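Local coordinates for protein lipopolysaccharide heptosyltransferase 2 (Escherichia coli, PDB 1PSW) that transfers the second heptose from ADP-L-glycero-beta-D-manno-heptose to the heptosyl-Kdo2-lipid A module during synthesis of the lipopolysaccharide core, at residues A31-P43 / R47-M57. Sequence-based numbering, arbitrary orientation.
Sequences AIIDVMAPAWCRP and RMPEVNEAIPM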
ATOM      1  N   ALA A  31      -4.191  23.544  -2.902  1.00 25.92           N
ATOM      2  CA  ALA A  31      -4.534  22.676  -1.784  1.00 27.00           C
ATOM      3  C   ALA A  31      -3.261  22.216  -1.077  1.00 26.55           C
ATOM      4  O   ALA A  31      -2.426  21.530  -1.663  1.00 28.28           O
ATOM      5  CB  ALA A  31      -5.330  21.471  -2.285  1.00 27.25           C
ATOM      6  N   ILE A  32      -3.116  22.623   0.180  1.00 25.88           N
ATOM      7  CA  ILE A  32      -1.964  22.258   1.003  1.00 25.41           C
ATOM      8  C   ILE A  32      -2.459  21.146   1.923  1.00 24.80           C
ATOM      9  O   ILE A  32      -3.327  21.369   2.774  1.00 24.30           O
ATOM     10  CB  ILE A  32      -1.481  23.461   1.856  1.00 27.69           C
ATOM     11  CG1 ILE A  32      -1.146  24.648   0.946  1.00 28.43           C
ATOM     12  CG2 ILE A  32      -0.256  23.069   2.674  1.00 26.92           C
ATOM     13  CD1 ILE A  32      -0.032  24.372  -0.040  1.00 31.96           C
ATOM     14  N   ILE A  33      -1.903  19.951   1.750  1.00 22.75           N
ATOM     15  CA  ILE A  33      -2.341  18.789   2.514  1.00 21.54           C
ATOM     16  C   ILE A  33      -1.359  18.235   3.540  1.00 20.47           C
ATOM     17  O   ILE A  33      -0.255  17.820   3.197  1.00 19.19           O
ATOM     18  CB  ILE A  33      -2.722  17.640   1.552  1.00 20.98           C
ATOM     19  CG1 ILE A  33      -3.766  18.130   0.545  1.00 21.68           C
ATOM     20  CG2 ILE A  33      -3.273  16.461   2.339  1.00 22.60           C
ATOM     21  CD1 ILE A  33      -3.878  17.255  -0.702  1.00 20.59           C
ATOM     22  N   ASP A  34      -1.775  18.237   4.805  1.00 19.63           N
ATOM     23  CA  ASP A  34      -0.961  17.691   5.882  1.00 19.83           C
ATOM     24  C   ASP A  34      -1.626  16.377   6.276  1.00 20.80           C
ATOM     25  O   ASP A  34      -2.856  16.286   6.320  1.00 21.02           O
ATOM     26  CB  ASP A  34      -0.919  18.639   7.087  1.00 21.77           C
ATOM     27  CG  ASP A  34      -0.165  19.925   6.796  1.00 26.67           C
ATOM     28  OD1 ASP A  34       0.721  19.914   5.911  1.00 26.44           O
ATOM     29  OD2 ASP A  34      -0.443  20.945   7.463  1.00 28.57           O
ATOM     30  N   VAL A  35      -0.820  15.359   6.551  1.00 19.34           N
ATOM     31  CA  VAL A  35      -1.356  14.058   6.916  1.00 19.76           C
ATOM     32  C   VAL A  35      -0.811  13.590   8.248  1.00 21.72           C
ATOM     33  O   VAL A  35       0.403  13.561   8.461  1.00 20.07           O
ATOM     34  CB  VAL A  35      -1.016  12.992   5.850  1.00 17.90           C
ATOM     35  CG1 VAL A  35      -1.614  11.646   6.251  1.00 19.31           C
ATOM     36  CG2 VAL A  35      -1.554  13.428   4.499  1.00 16.71           C
HETATM   37  N   MSE A  36      -1.723  13.233   9.147  1.00 21.60           N
HETATM   38  CA  MSE A  36      -1.354  12.738  10.463  1.00 26.03           C
HETATM   39  C   MSE A  36      -1.483  11.223  10.447  1.00 25.13           C
HETATM   40  O   MSE A  36      -2.551  10.685  10.149  1.00 25.92           O
HETATM   41  CB  MSE A  36      -2.268  13.316  11.539  1.00 29.42           C
HETATM   42  CG  MSE A  36      -1.854  12.908  12.942  1.00 36.90           C
HETATM   43 SE   MSE A  36      -3.107  13.500  14.302  1.00 52.80          SE
HETATM   44  CE  MSE A  36      -2.594  15.339  14.374  1.00 40.70           C
ATOM     45  N   ALA A  37      -0.385  10.543  10.755  1.00 24.99           N
ATOM     46  CA  ALA A  37      -0.352   9.085  10.772  1.00 27.28           C
ATOM     47  C   ALA A  37       0.767   8.624  11.701  1.00 28.17           C
ATOM     48  O   ALA A  37       1.584   9.430  12.140  1.00 30.19           O
ATOM     49  CB  ALA A  37      -0.107   8.551   9.356  1.00 26.75           C
ATOM     50  N   PRO A  38       0.807   7.322  12.029  1.00 29.30           N
ATOM     51  CA  PRO A  38       1.856   6.812  12.913  1.00 30.54           C
ATOM     52  C   PRO A  38       3.237   7.181  12.382  1.00 33.06           C
ATOM     53  O   PRO A  38       3.390   7.509  11.203  1.00 32.48           O
ATOM     54  CB  PRO A  38       1.615   5.308  12.896  1.00 30.16           C
ATOM     55  CG  PRO A  38       0.138   5.214  12.746  1.00 29.74           C
ATOM     56  CD  PRO A  38      -0.157   6.260  11.692  1.00 28.13           C
ATOM     57  N   ALA A  39       4.240   7.121  13.254  1.00 34.39           N
ATOM     58  CA  ALA A  39       5.612   7.451  12.883  1.00 35.26           C
ATOM     59  C   ALA A  39       6.108   6.636  11.687  1.00 35.75           C
ATOM     60  O   ALA A  39       6.690   7.188  10.759  1.00 34.94           O
ATOM     61  CB  ALA A  39       6.538   7.232  14.079  1.00 37.35           C
ATOM     62  N   TRP A  40       5.866   5.329  11.705  1.00 36.49           N
ATOM     63  CA  TRP A  40       6.324   4.468  10.623  1.00 37.67           C
ATOM     64  C   TRP A  40       5.703   4.795   9.262  1.00 38.38           C
ATOM     65  O   TRP A  40       6.160   4.298   8.227  1.00 37.33           O
ATOM     66  CB  TRP A  40       6.062   3.001  10.958  1.00 39.37           C
ATOM     67  CG  TRP A  40       4.629   2.680  11.187  1.00 42.28           C
ATOM     68  CD1 TRP A  40       3.961   2.700  12.378  1.00 43.68           C
ATOM     69  CD2 TRP A  40       3.669   2.306  10.193  1.00 43.45           C
ATOM     70  NE1 TRP A  40       2.641   2.358  12.186  1.00 44.35           N
ATOM     71  CE2 TRP A  40       2.437   2.112  10.856  1.00 43.81           C
ATOM     72  CE3 TRP A  40       3.731   2.116   8.807  1.00 44.51           C
ATOM     73  CZ2 TRP A  40       1.275   1.738  10.180  1.00 45.24           C
ATOM     74  CZ3 TRP A  40       2.571   1.743   8.131  1.00 45.78           C
ATOM     75  CH2 TRP A  40       1.359   1.558   8.822  1.00 46.71           C
ATOM     76  N   CYS A  41       4.665   5.627   9.259  1.00 37.84           N
ATOM     77  CA  CYS A  41       4.010   6.014   8.015  1.00 37.17           C
ATOM     78  C   CYS A  41       4.719   7.177   7.333  1.00 35.95           C
ATOM     79  O   CYS A  41       4.629   7.340   6.113  1.00 37.61           O
ATOM     80  CB  CYS A  41       2.551   6.408   8.268  1.00 39.60           C
ATOM     81  SG  CYS A  41       1.438   5.036   8.635  1.00 45.03           S
ATOM     82  N   ARG A  42       5.424   7.985   8.114  1.00 33.89           N
ATOM     83  CA  ARG A  42       6.114   9.136   7.552  1.00 32.74           C
ATOM     84  C   ARG A  42       6.945   8.828   6.308  1.00 29.95           C
ATOM     85  O   ARG A  42       6.911   9.587   5.346  1.00 26.55           O
ATOM     86  CB  ARG A  42       7.012   9.805   8.603  1.00 35.42           C
ATOM     87  CG  ARG A  42       7.821  10.967   8.026  1.00 39.05           C
ATOM     88  CD  ARG A  42       7.613  12.268   8.787  1.00 41.27           C
ATOM     89  NE  ARG A  42       8.306  13.380   8.139  1.00 44.20           N
ATOM     90  CZ  ARG A  42       8.418  14.599   8.659  1.00 46.09           C
ATOM     91  NH1 ARG A  42       7.882  14.866   9.843  1.00 46.37           N
ATOM     92  NH2 ARG A  42       9.067  15.548   7.996  1.00 47.02           N
ATOM     93  N   PRO A  43       7.702   7.715   6.314  1.00 27.93           N
ATOM     94  CA  PRO A  43       8.526   7.376   5.146  1.00 27.41           C
ATOM     95  C   PRO A  43       7.746   7.276   3.835  1.00 25.08           C
ATOM     96  O   PRO A  43       8.188   7.779   2.803  1.00 25.00           O
ATOM     97  CB  PRO A  43       9.160   6.047   5.547  1.00 29.28           C
ATOM     98  CG  PRO A  43       9.294   6.192   7.033  1.00 28.76           C
ATOM     99  CD  PRO A  43       7.957   6.771   7.416  1.00 27.86           C
ATOM    100  N   ARG A  47       7.231  10.021   0.082  1.00 23.04           N
ATOM    101  CA  ARG A  47       7.346   9.656  -1.320  1.00 21.69           C
ATOM    102  C   ARG A  47       6.187  10.205  -2.147  1.00 22.97           C
ATOM    103  O   ARG A  47       6.205  10.091  -3.372  1.00 24.21           O
ATOM    104  CB  ARG A  47       7.419   8.130  -1.484  1.00 20.75           C
ATOM    105  CG  ARG A  47       8.579   7.459  -0.776  1.00 21.39           C
ATOM    106  CD  ARG A  47       9.927   8.009  -1.225  1.00 22.39           C
ATOM    107  NE  ARG A  47      10.083   8.033  -2.680  1.00 22.25           N
ATOM    108  CZ  ARG A  47      11.231   8.323  -3.290  1.00 24.27           C
ATOM    109  NH1 ARG A  47      12.312   8.603  -2.569  1.00 23.23           N
ATOM    110  NH2 ARG A  47      11.301   8.349  -4.610  1.00 20.11           N
HETATM  111  N   MSE A  48       5.181  10.783  -1.481  1.00 23.33           N
HETATM  112  CA  MSE A  48       4.009  11.355  -2.151  1.00 24.15           C
HETATM  113  C   MSE A  48       4.160  12.869  -2.280  1.00 25.11           C
HETATM  114  O   MSE A  48       4.200  13.587  -1.276  1.00 25.69           O
HETATM  115  CB  MSE A  48       2.736  11.052  -1.353  1.00 25.69           C
HETATM  116  CG  MSE A  48       2.404   9.577  -1.237  1.00 25.66           C
HETATM  117 SE   MSE A  48       0.865   9.321  -0.128  1.00 36.49          SE
HETATM  118  CE  MSE A  48       1.225   7.505   0.517  1.00 27.72           C
ATOM    119  N   PRO A  49       4.271  13.372  -3.521  1.00 25.77           N
ATOM    120  CA  PRO A  49       4.419  14.811  -3.759  1.00 25.88           C
ATOM    121  C   PRO A  49       3.202  15.656  -3.383  1.00 25.09           C
ATOM    122  O   PRO A  49       3.317  16.867  -3.186  1.00 24.87           O
ATOM    123  CB  PRO A  49       4.749  14.882  -5.251  1.00 26.18           C
ATOM    124  CG  PRO A  49       4.026  13.704  -5.809  1.00 28.51           C
ATOM    125  CD  PRO A  49       4.310  12.624  -4.788  1.00 25.71           C
ATOM    126  N   GLU A  50       2.041  15.019  -3.291  1.00 22.71           N
ATOM    127  CA  GLU A  50       0.813  15.722  -2.938  1.00 22.58           C
ATOM    128  C   GLU A  50       0.775  16.115  -1.461  1.00 22.85           C
ATOM    129  O   GLU A  50       0.010  17.000  -1.066  1.00 22.11           O
ATOM    130  CB  GLU A  50      -0.414  14.852  -3.243  1.00 23.54           C
ATOM    131  CG  GLU A  50      -0.570  14.418  -4.702  1.00 26.27           C
ATOM    132  CD  GLU A  50       0.382  13.305  -5.113  1.00 29.24           C
ATOM    133  OE1 GLU A  50       0.859  12.551  -4.230  1.00 28.18           O
ATOM    134  OE2 GLU A  50       0.639  13.169  -6.331  1.00 32.25           O
ATOM    135  N   VAL A  51       1.601  15.461  -0.651  1.00 21.96           N
ATOM    136  CA  VAL A  51       1.631  15.726   0.785  1.00 23.47           C
ATOM    137  C   VAL A  51       2.616  16.820   1.186  1.00 24.48           C
ATOM    138  O   VAL A  51       3.808  16.737   0.901  1.00 22.32           O
ATOM    139  CB  VAL A  51       1.951  14.436   1.569  1.00 22.22           C
ATOM    140  CG1 VAL A  51       2.125  14.747   3.049  1.00 21.18           C
ATOM    141  CG2 VAL A  51       0.824  13.436   1.368  1.00 21.85           C
ATOM    142  N   ASN A  52       2.099  17.847   1.849  1.00 26.72           N
ATOM    143  CA  ASN A  52       2.920  18.962   2.288  1.00 29.65           C
ATOM    144  C   ASN A  52       3.775  18.589   3.486  1.00 31.60           C
ATOM    145  O   ASN A  52       4.993  18.749   3.459  1.00 34.63           O
ATOM    146  CB  ASN A  52       2.046  20.165   2.650  1.00 28.60           C
ATOM    147  CG  ASN A  52       2.857  21.328   3.207  1.00 31.33           C
ATOM    148  OD1 ASN A  52       3.790  21.810   2.561  1.00 29.64           O
ATOM    149  ND2 ASN A  52       2.502  21.783   4.406  1.00 27.53           N
ATOM    150  N   GLU A  53       3.134  18.088   4.536  1.00 33.27           N
ATOM    151  CA  GLU A  53       3.852  17.722   5.750  1.00 34.55           C
ATOM    152  C   GLU A  53       3.206  16.557   6.491  1.00 34.55           C
ATOM    153  O   GLU A  53       1.988  16.381   6.460  1.00 32.08           O
ATOM    154  CB  GLU A  53       3.917  18.930   6.683  1.00 38.52           C
ATOM    155  CG  GLU A  53       4.811  18.737   7.891  1.00 44.24           C
ATOM    156  CD  GLU A  53       4.655  19.846   8.912  1.00 48.05           C
ATOM    157  OE1 GLU A  53       4.756  21.031   8.527  1.00 49.55           O
ATOM    158  OE2 GLU A  53       4.434  19.529  10.102  1.00 50.27           O
ATOM    159  N   ALA A  54       4.033  15.766   7.163  1.00 34.52           N
ATOM    160  CA  ALA A  54       3.540  14.627   7.926  1.00 36.95           C
ATOM    161  C   ALA A  54       3.497  14.990   9.409  1.00 38.15           C
ATOM    162  O   ALA A  54       4.511  14.918  10.101  1.00 38.97           O
ATOM    163  CB  ALA A  54       4.442  13.424   7.705  1.00 35.75           C
ATOM    164  N   ILE A  55       2.319  15.385   9.888  1.00 40.44           N
ATOM    165  CA  ILE A  55       2.137  15.759  11.289  1.00 41.47           C
ATOM    166  C   ILE A  55       2.519  14.602  12.212  1.00 43.65           C
ATOM    167  O   ILE A  55       1.870  13.555  12.208  1.00 42.92           O
ATOM    168  CB  ILE A  55       0.668  16.147  11.574  1.00 41.37           C
ATOM    169  CG1 ILE A  55       0.215  17.240  10.602  1.00 40.97           C
ATOM    170  CG2 ILE A  55       0.521  16.624  13.012  1.00 41.63           C
ATOM    171  CD1 ILE A  55       1.072  18.489  10.633  1.00 42.26           C
ATOM    172  N   PRO A  56       3.580  14.782  13.020  1.00 45.85           N
ATOM    173  CA  PRO A  56       4.048  13.748  13.949  1.00 46.80           C
ATOM    174  C   PRO A  56       3.125  13.568  15.153  1.00 47.78           C
ATOM    175  O   PRO A  56       2.834  14.524  15.875  1.00 47.34           O
ATOM    176  CB  PRO A  56       5.430  14.251  14.350  1.00 47.08           C
ATOM    177  CG  PRO A  56       5.243  15.734  14.355  1.00 46.95           C
ATOM    178  CD  PRO A  56       4.451  15.971  13.080  1.00 47.27           C
HETATM  179  N   MSE A  57       2.668  12.338  15.359  1.00 48.13           N
HETATM  180  CA  MSE A  57       1.781  12.028  16.473  1.00 49.74           C
HETATM  181  C   MSE A  57       2.569  11.822  17.762  1.00 49.12           C
HETATM  182  O   MSE A  57       2.054  12.056  18.855  1.00 49.34           O
HETATM  183  CB  MSE A  57       0.969  10.773  16.168  1.00 51.09           C
HETATM  184  CG  MSE A  57       0.029  10.916  14.991  1.00 54.42           C
HETATM  185 SE   MSE A  57      -0.888   9.253  14.626  1.00 64.67          SE
HETATM  186  CE  MSE A  57      -2.388   9.497  15.847  1.00 57.30           C
TER
HETATM  187  O   HOH W   1       0.134  19.498  -0.214  1.00 23.02           O
HETATM  188  O   HOH W   2       1.872  22.215   7.691  1.00 40.26           O
HETATM  189  O   HOH W   3       1.969  12.041   9.806  1.00 32.08           O
HETATM  190  O   HOH W   4       3.476  10.737  13.379  1.00 43.55           O
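Asp34 and Asn52 stand side by side on neighbouring parallel strands, their side chains pointing the same way and their carboxylate and amide planes nearly coplanar. Asn52 ND2 gives a hydrogen bond of 3.0 Å to the syn lone pair of Asp34 OD1, which lies close to the amide plane. The Asn52 amide reaches this position because CG is anti to the backbone N (chi1 176°), and ND2 also rests 3.5 Å from CG2 of Ile32. The other carboxylate oxygen, OD2, binds the hydroxyl of Tyr81 and a water that bridges to Glu53 OE1. Replacing Asp34 by alanine removes the carboxylate, which would probably leave the Asn52 amide and the Tyr81 hydroxyl without their shared partner and the amide freer to turn.

Between the backbones, Asn52 N bonds to Ile33 O at 2.7 Å and Val35 N to Glu53 O at 3.0 Å, whereas the bond from Ile55 N to Val35 O is weak. Farther along, one water accepts from Ala37 N and lies within hydrogen-bonding distance of Val35 O and Ile55 O, and a second links Ala37 O to Met57 N, so solvent spans the strands where direct pairing lapses.

Ile55 lies on the same face as Asp34, its CG1 against Asp34 CB, while its CG2 meets CE of selenomethionine Met36 at 3.6 Å. The side chain of Met57 crosses that of Met36 at about a right angle, in a tight CG to CG contact of 3.4 Å. On the face of Val35 and Ala54, Val35 CG2 packs on Val51 CG2, and Arg42 lays its CD 3.5 Å from Ala54 CB.

Strand 32-37, the short helix 42-45 and edge strand 51-56 form a beta-alpha-beta unit of the N-terminal Rossmann-like domain, as in GT-B glycosyltransferases.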